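Local coordinates for lectin (Trichosanthes anguina, PDB 4HR6), which is a nontoxic, three-chain, carbohydrate-binding seed lectin homologous to type II ribosome-inactivating proteins, this chain probably corresponding to the ribosome-inactivating part, at residues L8-I16 with D89-N97. Numbering follows the deposited sequence.
Sequences LTSNKDESI and DFAISNLFN
Glu14 CB lies over one face of the Phe96 ring, 3.7 Å from the ring centroid and 16° off the normal, a CH-pi contact; Phe96 CG, anti to its own backbone N (chi1 -175°), carries the ring there. Ser15 O meets the ring edge in plane, 3.5 Å from Phe96 CD1, with Ile16 CG2 also near the edge. The Glu14 carboxylate stays on CB's side of the ring, past the CD2 rim and inclined 33° to it; its OE1 takes Ser93 OG at 2.6 Å on the syn lone pair and Ser10 OG at 2.9 Å on the anti side. Lys12 NZ holds OE2 from above the carboxylate plane in a salt bridge. Asp89 accepts a nearly straight hydrogen bond from Asn11 N through the syn lone pair of OD1 (2.8 Å), and a weak one from Asn11 ND2. Thus the beta hairpin of strands 3-9 and 15-21, its loop carrying a type I turn from Ser10 to Asp13, is anchored on helix 85-96 in the ribosome-inactivating-protein fold. Inward of these polar bonds, Ile92 CG2 meets Ser10 N and Glu14 O, while its CD1 reaches Leu8 CB at 3.8 Å. Ile16 CD1 presses tightly on Leu95 CD1, 3.4 Å away.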
loop_
_atom_site.group_PDB
_atom_site.type_symbol
_atom_site.label_atom_id
_atom_site.label_comp_id
_atom_site.label_asym_id
_atom_site.label_seq_id
_atom_site.Cartn_x
_atom_site.Cartn_y
_atom_site.Cartn_z
ATOM N N LEU B 8 12.416 -23.910 7.082
ATOM C CA LEU B 8 11.056 -24.155 7.550
ATOM C C LEU B 8 11.045 -25.529 8.179
ATOM O O LEU B 8 11.645 -26.448 7.642
ATOM C CB LEU B 8 10.073 -24.130 6.391
ATOM C CG LEU B 8 10.072 -22.880 5.527
ATOM C CD1 LEU B 8 9.364 -23.189 4.221
ATOM C CD2 LEU B 8 9.394 -21.733 6.248
ATOM N N THR B 9 10.363 -25.663 9.310
ATOM C CA THR B 9 10.302 -26.928 10.054
ATOM C C THR B 9 8.844 -27.322 10.332
ATOM O O THR B 9 8.079 -26.555 10.899
ATOM C CB THR B 9 11.070 -26.795 11.369
ATOM O OG1 THR B 9 12.425 -26.450 11.077
ATOM C CG2 THR B 9 11.048 -28.106 12.175
ATOM N N SER B 10 8.461 -28.525 9.933
ATOM C CA SER B 10 7.103 -28.996 10.152
ATOM C C SER B 10 6.868 -29.385 11.617
ATOM O O SER B 10 7.790 -29.383 12.423
ATOM C CB SER B 10 6.823 -30.206 9.264
ATOM O OG SER B 10 7.477 -31.337 9.789
ATOM N N ASN B 11 5.615 -29.711 11.934
ATOM C CA ASN B 11 5.240 -30.338 13.215
ATOM C C ASN B 11 5.806 -31.745 13.444
ATOM O O ASN B 11 5.806 -32.219 14.564
ATOM C CB ASN B 11 3.721 -30.388 13.361
ATOM C CG ASN B 11 3.141 -29.046 13.763
ATOM O OD1 ASN B 11 3.331 -28.591 14.883
ATOM N ND2 ASN B 11 2.431 -28.411 12.854
ATOM N N LYS B 12 6.281 -32.412 12.397
ATOM C CA LYS B 12 7.034 -33.661 12.568
ATOM C C LYS B 12 8.532 -33.418 12.801
ATOM O O LYS B 12 9.310 -34.363 12.780
ATOM C CB LYS B 12 6.856 -34.566 11.349
ATOM C CG LYS B 12 5.427 -35.043 11.128
ATOM C CD LYS B 12 5.183 -35.521 9.696
ATOM C CE LYS B 12 6.000 -36.756 9.348
ATOM N NZ LYS B 12 5.948 -37.082 7.888
ATOM N N ASP B 13 8.926 -32.161 13.014
ATOM C CA ASP B 13 10.343 -31.757 13.080
ATOM C C ASP B 13 11.189 -32.088 11.842
ATOM O O ASP B 13 12.363 -32.349 11.955
ATOM C CB ASP B 13 11.011 -32.327 14.331
ATOM C CG ASP B 13 10.565 -31.631 15.572
ATOM O OD1 ASP B 13 10.943 -30.447 15.731
ATOM O OD2 ASP B 13 9.830 -32.261 16.373
ATOM N N GLU B 14 10.578 -32.080 10.668
ATOM C CA GLU B 14 11.305 -32.188 9.427
ATOM C C GLU B 14 11.649 -30.763 8.980
ATOM O O GLU B 14 10.757 -29.910 8.880
ATOM C CB GLU B 14 10.436 -32.843 8.370
ATOM C CG GLU B 14 9.836 -34.196 8.737
ATOM C CD GLU B 14 8.537 -34.465 7.984
ATOM O OE1 GLU B 14 7.674 -33.535 7.900
ATOM O OE2 GLU B 14 8.378 -35.598 7.478
ATOM N N SER B 15 12.923 -30.505 8.695
ATOM C CA SER B 15 13.363 -29.184 8.220
ATOM C C SER B 15 13.784 -29.214 6.755
ATOM O O SER B 15 14.451 -30.144 6.306
ATOM C CB SER B 15 14.521 -28.690 9.059
ATOM O OG SER B 15 14.055 -28.217 10.300
ATOM N N ILE B 16 13.369 -28.203 6.001
ATOM C CA ILE B 16 13.926 -27.959 4.675
ATOM C C ILE B 16 14.611 -26.600 4.650
ATOM O O ILE B 16 14.253 -25.710 5.411
ATOM C CB ILE B 16 12.869 -28.009 3.575
ATOM C CG1 ILE B 16 11.866 -26.853 3.707
ATOM C CG2 ILE B 16 12.153 -29.363 3.592
ATOM C CD1 ILE B 16 10.881 -26.799 2.563
ATOM N N ASP B 89 2.178 -27.159 6.596
ATOM C CA ASP B 89 2.785 -28.302 7.282
ATOM C C ASP B 89 2.893 -29.480 6.312
ATOM O O ASP B 89 3.937 -30.106 6.197
ATOM C CB ASP B 89 1.944 -28.681 8.505
ATOM C CG ASP B 89 2.705 -29.541 9.503
ATOM O OD1 ASP B 89 3.676 -29.060 10.092
ATOM O OD2 ASP B 89 2.334 -30.706 9.688
ATOM N N PHE B 90 1.799 -29.739 5.599
ATOM C CA PHE B 90 1.724 -30.767 4.595
ATOM C C PHE B 90 2.801 -30.500 3.507
ATOM O O PHE B 90 3.504 -31.407 3.079
ATOM C CB PHE B 90 0.305 -30.745 3.991
ATOM C CG PHE B 90 0.023 -31.823 2.969
ATOM C CD1 PHE B 90 -0.668 -31.528 1.822
ATOM C CD2 PHE B 90 0.420 -33.130 3.167
ATOM C CE1 PHE B 90 -0.957 -32.508 0.887
ATOM C CE2 PHE B 90 0.149 -34.118 2.236
ATOM C CZ PHE B 90 -0.541 -33.808 1.099
ATOM N N ALA B 91 2.878 -29.253 3.054
ATOM C CA ALA B 91 3.814 -28.842 2.012
ATOM C C ALA B 91 5.274 -29.070 2.420
ATOM O O ALA B 91 6.059 -29.598 1.649
ATOM C CB ALA B 91 3.588 -27.392 1.653
ATOM N N ILE B 92 5.615 -28.702 3.642
ATOM C CA ILE B 92 6.958 -28.903 4.132
ATOM C C ILE B 92 7.317 -30.407 4.072
ATOM O O ILE B 92 8.363 -30.801 3.501
ATOM C CB ILE B 92 7.107 -28.322 5.558
ATOM C CG1 ILE B 92 7.032 -26.802 5.508
ATOM C CG2 ILE B 92 8.440 -28.723 6.179
ATOM C CD1 ILE B 92 6.927 -26.142 6.875
ATOM N N SER B 93 6.420 -31.243 4.595
ATOM C CA SER B 93 6.621 -32.696 4.572
ATOM C C SER B 93 6.845 -33.256 3.194
ATOM O O SER B 93 7.715 -34.108 3.020
ATOM C CB SER B 93 5.440 -33.427 5.227
ATOM O OG SER B 93 5.411 -33.109 6.610
ATOM N N ASN B 94 6.048 -32.803 2.226
ATOM C CA ASN B 94 6.168 -33.287 0.872
ATOM C C ASN B 94 7.520 -32.936 0.240
ATOM O O ASN B 94 8.075 -33.733 -0.524
ATOM C CB ASN B 94 5.069 -32.713 -0.014
ATOM C CG ASN B 94 3.684 -33.154 0.399
ATOM O OD1 ASN B 94 3.473 -34.276 0.854
ATOM N ND2 ASN B 94 2.725 -32.254 0.251
ATOM N N LEU B 95 7.997 -31.718 0.506
ATOM C CA LEU B 95 9.327 -31.300 0.063
ATOM C C LEU B 95 10.404 -32.119 0.761
ATOM O O LEU B 95 11.364 -32.522 0.132
ATOM C CB LEU B 95 9.583 -29.817 0.339
ATOM C CG LEU B 95 8.901 -28.728 -0.492
ATOM C CD1 LEU B 95 9.762 -27.470 -0.586
ATOM C CD2 LEU B 95 8.530 -29.189 -1.869
ATOM N N PHE B 96 10.244 -32.339 2.055
ATOM C CA PHE B 96 11.199 -33.126 2.821
ATOM C C PHE B 96 11.361 -34.547 2.288
ATOM O O PHE B 96 12.488 -35.035 2.194
ATOM C CB PHE B 96 10.810 -33.178 4.284
ATOM C CG PHE B 96 11.821 -33.872 5.157
ATOM C CD1 PHE B 96 12.905 -33.183 5.664
ATOM C CD2 PHE B 96 11.678 -35.212 5.475
ATOM C CE1 PHE B 96 13.828 -33.810 6.478
ATOM C CE2 PHE B 96 12.608 -35.854 6.276
ATOM C CZ PHE B 96 13.685 -35.146 6.785
ATOM N N ASN B 97 10.246 -35.174 1.903
ATOM C CA ASN B 97 10.251 -36.512 1.329
ATOM C C ASN B 97 10.518 -36.508 -0.157
ATOM O O ASN B 97 10.575 -37.572 -0.769
ATOM C CB ASN B 97 8.893 -37.185 1.556
ATOM C CG ASN B 97 8.552 -37.330 3.029
ATOM O OD1 ASN B 97 7.415 -37.112 3.438
ATOM N ND2 ASN B 97 9.538 -37.688 3.829
#